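Local coordinates for calcium-regulated actin-bundling protein (Dictyostelium discoideum, PDB 4X3N) that binds and bundles actin filaments under the control of calcium and may help build and reorganise filopodia and pseudopodia during cell movement, at residues V151-L154 with E155-Y159; K39-F42 with S43-A46; M31-F34 with C35-K39; Y159-K162 with D163-N166. All coordinates share one frame; numbering follows the deposited sequence.

Contact 1 of 4, residues V151-L154 with E155-Y159; sequences VSFL and EYLLY. With CA (calcium ion), chain D.
S152 and E155 cap the start of helix 153-160 with a reciprocal pair of bonds, a worked example of the capping box. The hydroxyl OG of S152, swung between its own backbone N and carbonyl carbon (chi1 57°), accepts from E155 N at 3.0 Å. In return E155 OE1 takes two donors on its anti side, S152 N at 3.0 Å and the hydroxyl S152 OG at 2.7 Å, each some 20° out of the carboxylate plane. A phenylalanine in place of S152 would probably leave E155 N without its cap and E155 OE1 with S152 N as its one remaining donor from this cap.

Metal bonds use the same carboxylate. Both oxygens of E155 ligate the calcium ion, OE2 at 2.5 Å and OE1 at 2.7 Å, beside a water; D144, N146, D148 and R150 O complete the site, in the pattern of an EF-hand loop closed by a bidentate glutamate.

Apolar contacts lie on two sides. Toward helices 42-57 and 61-79, L157 CD1 sits over one face of the F153 ring, 4.1 Å from its centroid, while the rings of F153 and Y156 run side by side, rim to rim. Toward F34 of helix 28-38, L154 CG meets L158 CD2 at 3.7 Å.

Because OE1 serves calcium and cap at once, the two bonds from S152 probably help hold the carboxylate in its bidentate pose.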
loop_
_atom_site.group_PDB
_atom_site.type_symbol
_atom_site.label_atom_id
_atom_site.label_comp_id
_atom_site.label_asym_id
_atom_site.label_seq_id
_atom_site.Cartn_x
_atom_site.Cartn_y
_atom_site.Cartn_z
ATOM N N VAL A 151 -4.569 -10.946 4.161
ATOM C CA VAL A 151 -5.183 -12.259 4.157
ATOM C C VAL A 151 -4.785 -13.027 2.878
ATOM O O VAL A 151 -5.055 -12.573 1.754
ATOM C CB VAL A 151 -6.704 -12.182 4.275
ATOM C CG1 VAL A 151 -7.295 -13.557 4.210
ATOM C CG2 VAL A 151 -7.128 -11.507 5.569
ATOM N N SER A 152 -4.072 -14.128 3.096
ATOM C CA SER A 152 -3.678 -15.036 2.072
ATOM C C SER A 152 -4.787 -16.071 1.901
ATOM O O SER A 152 -5.632 -16.217 2.772
ATOM C CB SER A 152 -2.391 -15.709 2.461
ATOM O OG SER A 152 -2.547 -16.377 3.715
ATOM N N PHE A 153 -4.767 -16.794 0.797
ATOM C CA PHE A 153 -5.669 -17.934 0.606
ATOM C C PHE A 153 -5.386 -18.989 1.617
ATOM O O PHE A 153 -6.309 -19.576 2.163
ATOM C CB PHE A 153 -5.560 -18.470 -0.797
ATOM C CG PHE A 153 -6.703 -19.348 -1.237
ATOM C CD1 PHE A 153 -8.006 -19.015 -0.960
ATOM C CD2 PHE A 153 -6.457 -20.471 -2.054
ATOM C CE1 PHE A 153 -9.064 -19.855 -1.378
ATOM C CE2 PHE A 153 -7.532 -21.292 -2.519
ATOM C CZ PHE A 153 -8.803 -20.998 -2.143
ATOM N N LEU A 154 -4.109 -19.180 1.946
ATOM C CA LEU A 154 -3.705 -20.091 3.015
ATOM C C LEU A 154 -4.398 -19.748 4.332
ATOM O O LEU A 154 -4.891 -20.626 4.993
ATOM C CB LEU A 154 -2.215 -20.123 3.289
ATOM C CG LEU A 154 -1.697 -21.093 4.371
ATOM C CD1 LEU A 154 -1.882 -22.575 4.022
ATOM C CD2 LEU A 154 -0.230 -20.838 4.610
ATOM N N GLU A 155 -4.370 -18.493 4.702
ATOM C CA GLU A 155 -4.944 -18.062 5.983
ATOM C C GLU A 155 -6.462 -18.241 5.980
ATOM O O GLU A 155 -7.011 -18.723 6.949
ATOM C CB GLU A 155 -4.513 -16.625 6.285
ATOM C CG GLU A 155 -3.081 -16.551 6.753
ATOM C CD GLU A 155 -2.579 -15.139 6.772
ATOM O OE1 GLU A 155 -2.571 -14.525 5.701
ATOM O OE2 GLU A 155 -2.218 -14.655 7.862
ATOM N N TYR A 156 -7.112 -17.881 4.880
ATOM C CA TYR A 156 -8.544 -18.174 4.713
ATOM C C TYR A 156 -8.839 -19.674 4.893
ATOM O O TYR A 156 -9.787 -20.071 5.596
ATOM C CB TYR A 156 -9.069 -17.679 3.345
ATOM C CG TYR A 156 -10.271 -18.466 2.869
ATOM C CD1 TYR A 156 -11.542 -18.203 3.382
ATOM C CD2 TYR A 156 -10.160 -19.427 1.872
ATOM C CE1 TYR A 156 -12.668 -18.919 2.927
ATOM C CE2 TYR A 156 -11.241 -20.164 1.443
ATOM C CZ TYR A 156 -12.512 -19.925 1.990
ATOM O OH TYR A 156 -13.630 -20.652 1.545
ATOM N N LEU A 157 -8.034 -20.516 4.264
ATOM C CA LEU A 157 -8.231 -21.957 4.356
ATOM C C LEU A 157 -8.090 -22.557 5.722
ATOM O O LEU A 157 -8.919 -23.356 6.158
ATOM C CB LEU A 157 -7.312 -22.694 3.412
ATOM C CG LEU A 157 -7.682 -22.432 1.959
ATOM C CD1 LEU A 157 -6.577 -22.948 1.024
ATOM C CD2 LEU A 157 -8.983 -23.142 1.514
ATOM N N LEU A 158 -7.062 -22.141 6.433
ATOM C CA LEU A 158 -6.817 -22.652 7.737
ATOM C C LEU A 158 -7.930 -22.317 8.708
ATOM O O LEU A 158 -8.269 -23.145 9.586
ATOM C CB LEU A 158 -5.532 -22.063 8.257
ATOM C CG LEU A 158 -4.204 -22.831 8.120
ATOM C CD1 LEU A 158 -4.182 -24.193 7.509
ATOM C CD2 LEU A 158 -3.103 -21.936 7.669
ATOM N N TYR A 159 -8.453 -21.100 8.590
ATOM C CA TYR A 159 -9.506 -20.658 9.469
ATOM C C TYR A 159 -10.836 -21.282 9.049
ATOM O O TYR A 159 -11.572 -21.728 9.900
ATOM C CB TYR A 159 -9.589 -19.134 9.605
ATOM C CG TYR A 159 -10.567 -18.721 10.701
ATOM C CD1 TYR A 159 -10.266 -18.946 12.047
ATOM C CD2 TYR A 159 -11.804 -18.172 10.382
ATOM C CE1 TYR A 159 -11.167 -18.614 13.041
ATOM C CE2 TYR A 159 -12.717 -17.861 11.358
ATOM C CZ TYR A 159 -12.389 -18.082 12.673
ATOM O OH TYR A 159 -13.282 -17.731 13.627
HETATM CA CA CA D . -1.499 -12.427 6.924
HETATM O O HOH W 1 -0.073 -12.977 5.092
#

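Contact 2 of 4, residues K39-F42 with S43-A46; sequences KLPF and SQQA
Q45 turns its CG beside its own backbone N (chi1 -70°) and then runs extended, a course that carries its amide back past the helix start to the carbonyl of L40. There NE2 donates to L40 O at 2.7 Å, nearly straight at 169°, with the oxygen lying in the plane of the amide. The chain of Q44 follows almost the same torsions one residue earlier, but its amide comes to rest on apolar groups: NE2 stands 3.6 Å from P41 CD, alongside the proline ring, and OE1 is 3.9 Å from L40 CD2, where the leucine crosses it at about a right angle.

The Q45 amide also runs beside F42, pointing the same way, its plane turned 63° from the phenyl ring; NE2 is 4.0 Å from F42 CD1. Its polar atoms have further partners, NE2 at N92 O and OE1 at L154 N, so one side chain ties this turn to the loop by N92 and to the start of helix 153-160. With an alanine here, L40 O and L154 N would probably lose these mates, and the bridge between the two helix starts would go.

In the backbone, Q45 N reaches P41 O at 3.1 Å and A46 N reaches F42 O at 2.8 Å, the opening bonds of helix 42-57, whereas Q44 N makes a weak one to P41 O. P41 occupies the N-cap, a residue with no polar side chain to cap the turn; residues 39-41 make a short helix-to-helix turn between 28-38 and 42-57, with Q45 folded back onto it.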
loop_
_atom_site.group_PDB
_atom_site.type_symbol
_atom_site.label_atom_id
_atom_site.label_comp_id
_atom_site.label_asym_id
_atom_site.label_seq_id
_atom_site.Cartn_x
_atom_site.Cartn_y
_atom_site.Cartn_z
ATOM N N LYS A 39 3.081 -16.116 0.514
ATOM C CA LYS A 39 3.395 -15.208 -0.588
ATOM C C LYS A 39 3.432 -15.876 -1.929
ATOM O O LYS A 39 3.611 -15.205 -2.915
ATOM C CB LYS A 39 4.732 -14.534 -0.350
ATOM C CG LYS A 39 4.657 -13.517 0.785
ATOM C CD LYS A 39 3.802 -12.304 0.377
ATOM C CE LYS A 39 3.862 -11.158 1.395
ATOM N NZ LYS A 39 2.860 -10.096 1.020
ATOM N N LEU A 40 3.236 -17.178 -1.990
ATOM C CA LEU A 40 3.176 -17.902 -3.264
ATOM C C LEU A 40 1.866 -17.559 -3.888
ATOM O O LEU A 40 0.994 -17.100 -3.183
ATOM C CB LEU A 40 3.257 -19.447 -3.091
ATOM C CG LEU A 40 4.550 -20.016 -2.548
ATOM C CD1 LEU A 40 4.526 -21.506 -2.187
ATOM C CD2 LEU A 40 5.696 -19.706 -3.522
ATOM N N PRO A 41 1.732 -17.739 -5.219
ATOM C CA PRO A 41 0.439 -17.566 -5.856
ATOM C C PRO A 41 -0.639 -18.392 -5.126
ATOM O O PRO A 41 -0.350 -19.456 -4.564
ATOM C CB PRO A 41 0.655 -18.077 -7.265
ATOM C CG PRO A 41 2.129 -17.809 -7.548
ATOM C CD PRO A 41 2.802 -18.083 -6.207
ATOM N N PHE A 42 -1.861 -17.894 -5.146
ATOM C CA PHE A 42 -2.954 -18.534 -4.406
ATOM C C PHE A 42 -3.033 -20.053 -4.671
ATOM O O PHE A 42 -3.271 -20.834 -3.722
ATOM C CB PHE A 42 -4.357 -17.938 -4.694
ATOM C CG PHE A 42 -4.524 -16.436 -4.490
ATOM C CD1 PHE A 42 -4.327 -15.837 -3.266
ATOM C CD2 PHE A 42 -4.925 -15.613 -5.565
ATOM C CE1 PHE A 42 -4.521 -14.469 -3.114
ATOM C CE2 PHE A 42 -5.122 -14.248 -5.413
ATOM C CZ PHE A 42 -4.927 -13.683 -4.156
ATOM N N SER A 43 -2.866 -20.475 -5.930
ATOM C CA SER A 43 -3.052 -21.866 -6.340
ATOM C C SER A 43 -2.006 -22.748 -5.648
ATOM O O SER A 43 -2.303 -23.842 -5.211
ATOM C CB SER A 43 -2.987 -21.994 -7.847
ATOM O OG SER A 43 -1.741 -21.469 -8.334
ATOM N N GLN A 44 -0.798 -22.254 -5.517
ATOM C CA GLN A 44 0.220 -22.968 -4.824
ATOM C C GLN A 44 -0.003 -23.020 -3.316
ATOM O O GLN A 44 0.373 -23.980 -2.642
ATOM C CB GLN A 44 1.570 -22.358 -5.137
ATOM C CG GLN A 44 2.025 -22.683 -6.568
ATOM C CD GLN A 44 3.341 -21.993 -6.872
ATOM O OE1 GLN A 44 4.334 -22.165 -6.160
ATOM N NE2 GLN A 44 3.338 -21.184 -7.891
ATOM N N GLN A 45 -0.568 -21.979 -2.781
ATOM C CA GLN A 45 -0.967 -21.982 -1.366
ATOM C C GLN A 45 -1.999 -23.089 -1.156
ATOM O O GLN A 45 -1.976 -23.838 -0.127
ATOM C CB GLN A 45 -1.598 -20.645 -1.006
ATOM C CG GLN A 45 -0.695 -19.434 -0.938
ATOM C CD GLN A 45 -1.439 -18.143 -0.724
ATOM O OE1 GLN A 45 -2.425 -18.066 0.073
ATOM N NE2 GLN A 45 -0.966 -17.085 -1.389
ATOM N N ALA A 46 -2.957 -23.125 -2.066
ATOM C CA ALA A 46 -4.019 -24.125 -2.082
ATOM C C ALA A 46 -3.473 -25.551 -2.131
ATOM O O ALA A 46 -3.869 -26.437 -1.358
ATOM C CB ALA A 46 -4.931 -23.900 -3.261
#

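Contact 3 of 4, residues M31-F34 with C35-K39; sequences MEFF and CNVAK
M31 and C35 meet through sulfur on one flank of helix 28-38, SD to SG at 3.9 Å. The thioether is brought there by a chain bent at chi2 and chi3, and the backbone beneath is joined by C35 N to M31 O at 2.8 Å. E32 follows, one step round the helix: its CG passes 3.8 Å from N36 ND2, and the carboxylate and amide planes stand 71° apart.

F33 makes the closest side-chain packing of the segment. With CG anti to the backbone N (chi1 174°), the ring is laid where V37 CG2 comes over its face, 3.5 Å from CZ and 3.8 Å from the centroid, a CH-pi contact offset toward the rim. V37 N bonds to F33 O at 3.0 Å. F34 sends its ring off the helix, and its carbonyl accepts from A38 N; these are the i to i+4 bonds of an alpha helix, which bring side chains one turn apart together.

F34 packs on L154, E155 and L158 of helix 153-160 and on P167 and C171 of helix 167-174, which F33 also meets at F170, while M31, E32 and C35 lie against Q83 of the second subunit.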
loop_
_atom_site.group_PDB
_atom_site.type_symbol
_atom_site.label_atom_id
_atom_site.label_comp_id
_atom_site.label_asym_id
_atom_site.label_seq_id
_atom_site.Cartn_x
_atom_site.Cartn_y
_atom_site.Cartn_z
ATOM N N MET A 31 7.214 -19.775 11.255
ATOM C CA MET A 31 6.681 -18.529 10.746
ATOM C C MET A 31 7.316 -18.188 9.415
ATOM O O MET A 31 6.637 -17.706 8.529
ATOM C CB MET A 31 6.884 -17.405 11.740
ATOM C CG MET A 31 6.208 -16.104 11.377
ATOM S SD MET A 31 4.419 -16.279 11.058
ATOM C CE MET A 31 3.791 -16.152 12.756
ATOM N N GLU A 32 8.607 -18.469 9.243
ATOM C CA GLU A 32 9.270 -18.032 8.031
ATOM C C GLU A 32 8.726 -18.878 6.918
ATOM O O GLU A 32 8.433 -18.371 5.816
ATOM C CB GLU A 32 10.806 -18.181 8.128
ATOM C CG GLU A 32 11.521 -17.996 6.781
ATOM C CD GLU A 32 12.930 -18.629 6.739
ATOM O OE1 GLU A 32 13.347 -19.275 7.730
ATOM O OE2 GLU A 32 13.640 -18.481 5.717
ATOM N N PHE A 33 8.621 -20.186 7.191
ATOM C CA PHE A 33 7.995 -21.124 6.237
ATOM C C PHE A 33 6.609 -20.647 5.834
ATOM O O PHE A 33 6.274 -20.505 4.672
ATOM C CB PHE A 33 7.901 -22.523 6.847
ATOM C CG PHE A 33 7.150 -23.482 5.998
ATOM C CD1 PHE A 33 7.741 -24.015 4.842
ATOM C CD2 PHE A 33 5.879 -23.840 6.301
ATOM C CE1 PHE A 33 7.050 -24.921 4.067
ATOM C CE2 PHE A 33 5.195 -24.723 5.523
ATOM C CZ PHE A 33 5.759 -25.238 4.396
ATOM N N PHE A 34 5.792 -20.389 6.846
ATOM C CA PHE A 34 4.411 -19.973 6.647
ATOM C C PHE A 34 4.364 -18.723 5.799
ATOM O O PHE A 34 3.579 -18.642 4.863
ATOM C CB PHE A 34 3.812 -19.671 8.015
ATOM C CG PHE A 34 2.353 -19.404 8.004
ATOM C CD1 PHE A 34 1.880 -18.179 7.792
ATOM C CD2 PHE A 34 1.459 -20.429 8.302
ATOM C CE1 PHE A 34 0.502 -17.940 7.757
ATOM C CE2 PHE A 34 0.089 -20.221 8.268
ATOM C CZ PHE A 34 -0.398 -18.979 8.025
ATOM N N CYS A 35 5.162 -17.733 6.141
ATOM C CA CYS A 35 5.154 -16.486 5.385
ATOM C C CYS A 35 5.531 -16.712 3.935
ATOM O O CYS A 35 4.936 -16.069 3.034
ATOM C CB CYS A 35 6.060 -15.410 6.023
ATOM S SG CYS A 35 5.344 -14.792 7.574
ATOM N N ASN A 36 6.481 -17.614 3.684
ATOM C CA ASN A 36 6.845 -17.917 2.295
ATOM C C ASN A 36 5.782 -18.579 1.499
ATOM O O ASN A 36 5.508 -18.174 0.383
ATOM C CB ASN A 36 8.122 -18.726 2.253
ATOM C CG ASN A 36 9.308 -17.886 2.653
ATOM O OD1 ASN A 36 9.305 -16.681 2.423
ATOM N ND2 ASN A 36 10.314 -18.487 3.240
ATOM N N VAL A 37 5.159 -19.612 2.060
ATOM C CA VAL A 37 4.046 -20.250 1.409
ATOM C C VAL A 37 2.955 -19.201 1.153
ATOM O O VAL A 37 2.340 -19.190 0.097
ATOM C CB VAL A 37 3.411 -21.405 2.288
ATOM C CG1 VAL A 37 2.185 -21.999 1.570
ATOM C CG2 VAL A 37 4.448 -22.495 2.566
ATOM N N ALA A 38 2.644 -18.367 2.149
ATOM C CA ALA A 38 1.582 -17.402 2.014
ATOM C C ALA A 38 1.846 -16.283 0.955
ATOM O O ALA A 38 0.925 -15.616 0.516
ATOM C CB ALA A 38 1.201 -16.807 3.372
ATOM N N LYS A 39 3.081 -16.116 0.514
ATOM C CA LYS A 39 3.395 -15.208 -0.588
ATOM C C LYS A 39 3.432 -15.876 -1.929
ATOM O O LYS A 39 3.611 -15.205 -2.915
ATOM C CB LYS A 39 4.732 -14.534 -0.350
ATOM C CG LYS A 39 4.657 -13.517 0.785
ATOM C CD LYS A 39 3.802 -12.304 0.377
ATOM C CE LYS A 39 3.862 -11.158 1.395
ATOM N NZ LYS A 39 2.860 -10.096 1.020
#

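Contact 4 of 4, residues Y159-K162 with D163-N166; sequences YQYK and DFAN
Y161 O is gripped by two backbone N-H groups that reach it from opposite faces of its carbonyl plane: A165 N at 2.9 Å and F164 N at 3.1 Å, the latter tilted by 35°. The same oxygen stands 3.8 Å above the centre of the F164 ring. That ring comes back over the carbonyl because CG lies between the backbone N and carbonyl carbon (chi1 57°), folding the side chain over its own turn; its CZ then touches Y161 CB at 3.7 Å. The A165 methyl also lies by Y161 O, and more loosely against Y161 CB.

Y161 is where the chain leaves helix 153-160. F164 N closes a beta turn (161-164) and A165 N a wider alpha turn on the same oxygen, leading on to N166, the N-cap of helix 167-174. N166 OD1 caps D169 N, and this short link therefore ends one helix and begins the next.

K162 adds a CA-H...O contact to A165 O. Three waters add further bridges: one joins Q160 O and D163 N, a second K162 O and N166 ND2, and a third donates to D163 OD1 at 2.6 Å while taking a weak bond from K162 NZ. K162 NZ and D163 OD1 themselves stay 5.0 Å apart, opposite charges linked through water. The hydroxyl of Y161 bonds to S125, and the F164 ring meets that of Y53 in helix 42-57.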
loop_
_atom_site.group_PDB
_atom_site.type_symbol
_atom_site.label_atom_id
_atom_site.label_comp_id
_atom_site.label_asym_id
_atom_site.label_seq_id
_atom_site.Cartn_x
_atom_site.Cartn_y
_atom_site.Cartn_z
ATOM N N TYR A 159 -8.453 -21.100 8.590
ATOM C CA TYR A 159 -9.506 -20.658 9.469
ATOM C C TYR A 159 -10.836 -21.282 9.049
ATOM O O TYR A 159 -11.572 -21.728 9.900
ATOM C CB TYR A 159 -9.589 -19.134 9.605
ATOM C CG TYR A 159 -10.567 -18.721 10.701
ATOM C CD1 TYR A 159 -10.266 -18.946 12.047
ATOM C CD2 TYR A 159 -11.804 -18.172 10.382
ATOM C CE1 TYR A 159 -11.167 -18.614 13.041
ATOM C CE2 TYR A 159 -12.717 -17.861 11.358
ATOM C CZ TYR A 159 -12.389 -18.082 12.673
ATOM O OH TYR A 159 -13.282 -17.731 13.627
ATOM N N GLN A 160 -11.094 -21.409 7.755
ATOM C CA GLN A 160 -12.330 -22.073 7.309
ATOM C C GLN A 160 -12.415 -23.515 7.823
ATOM O O GLN A 160 -13.458 -23.956 8.285
ATOM C CB GLN A 160 -12.437 -22.016 5.809
ATOM C CG GLN A 160 -13.629 -22.712 5.214
ATOM C CD GLN A 160 -14.952 -22.045 5.557
ATOM O OE1 GLN A 160 -15.141 -20.892 5.279
ATOM N NE2 GLN A 160 -15.867 -22.790 6.158
ATOM N N TYR A 161 -11.290 -24.220 7.811
ATOM C CA TYR A 161 -11.254 -25.656 8.123
ATOM C C TYR A 161 -10.645 -25.830 9.462
ATOM O O TYR A 161 -9.995 -26.830 9.741
ATOM C CB TYR A 161 -10.487 -26.363 7.003
ATOM C CG TYR A 161 -11.188 -26.213 5.727
ATOM C CD1 TYR A 161 -12.409 -26.850 5.494
ATOM C CD2 TYR A 161 -10.681 -25.410 4.715
ATOM C CE1 TYR A 161 -13.082 -26.707 4.292
ATOM C CE2 TYR A 161 -11.363 -25.272 3.509
ATOM C CZ TYR A 161 -12.551 -25.900 3.303
ATOM O OH TYR A 161 -13.201 -25.677 2.108
ATOM N N LYS A 162 -10.892 -24.867 10.361
ATOM C CA LYS A 162 -10.266 -24.894 11.645
ATOM C C LYS A 162 -10.690 -26.054 12.585
ATOM O O LYS A 162 -9.955 -26.330 13.557
ATOM C CB LYS A 162 -10.436 -23.569 12.403
ATOM C CG LYS A 162 -11.872 -23.288 12.896
ATOM C CD LYS A 162 -12.010 -21.891 13.437
ATOM C CE LYS A 162 -13.475 -21.507 13.594
ATOM N NZ LYS A 162 -14.017 -22.298 14.717
ATOM N N ASP A 163 -11.793 -26.746 12.303
ATOM C CA ASP A 163 -12.145 -27.993 13.073
ATOM C C ASP A 163 -10.991 -29.002 13.034
ATOM O O ASP A 163 -10.894 -29.869 13.866
ATOM C CB ASP A 163 -13.333 -28.738 12.453
ATOM C CG ASP A 163 -14.599 -27.927 12.422
ATOM O OD1 ASP A 163 -14.780 -27.021 13.304
ATOM O OD2 ASP A 163 -15.426 -28.220 11.473
ATOM N N PHE A 164 -10.106 -28.931 12.041
ATOM C CA PHE A 164 -8.932 -29.797 12.075
ATOM C C PHE A 164 -7.598 -29.128 11.715
ATOM O O PHE A 164 -6.604 -29.694 12.052
ATOM C CB PHE A 164 -9.086 -31.039 11.169
ATOM C CG PHE A 164 -9.370 -30.705 9.765
ATOM C CD1 PHE A 164 -8.337 -30.365 8.913
ATOM C CD2 PHE A 164 -10.660 -30.715 9.303
ATOM C CE1 PHE A 164 -8.622 -30.009 7.625
ATOM C CE2 PHE A 164 -10.947 -30.328 8.025
ATOM C CZ PHE A 164 -9.918 -29.979 7.178
ATOM N N ALA A 165 -7.625 -27.967 11.057
ATOM C CA ALA A 165 -6.447 -27.290 10.550
ATOM C C ALA A 165 -6.066 -26.120 11.457
ATOM O O ALA A 165 -6.953 -25.502 12.078
ATOM C CB ALA A 165 -6.752 -26.799 9.160
ATOM N N ASN A 166 -4.753 -25.853 11.583
ATOM C CA ASN A 166 -4.329 -24.692 12.261
ATOM C C ASN A 166 -2.908 -24.414 11.895
ATOM O O ASN A 166 -2.243 -25.277 11.320
ATOM C CB ASN A 166 -4.535 -24.847 13.774
ATOM C CG ASN A 166 -3.721 -25.944 14.342
ATOM O OD1 ASN A 166 -2.506 -25.823 14.548
ATOM N ND2 ASN A 166 -4.366 -27.025 14.617
HETATM O O HOH W 2 -13.811 -26.031 10.154
HETATM O O HOH W 3 -7.463 -27.017 14.519
HETATM O O HOH W 4 -15.289 -24.527 12.576
#

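From the N terminus, contact 3 sits along helix 28-38 and runs through K39 straight into contact 2, which closes the turn that starts helix 42-57. After a long interval contact 1 forms at the calcium loop and opens helix 153-160; contact 4 shares Y159 with it and closes the turn toward helix 167-174. None nests within or crosses another: all four are local and in series. In space, contacts 2 and 3 both touch contact 1, through Q45 and F34, and Q45 also meets A38 and V37 of contact 3, so the two N-terminal helices pack around the calcium-bound helix start. Contact 4 packs on contact 1 at L158.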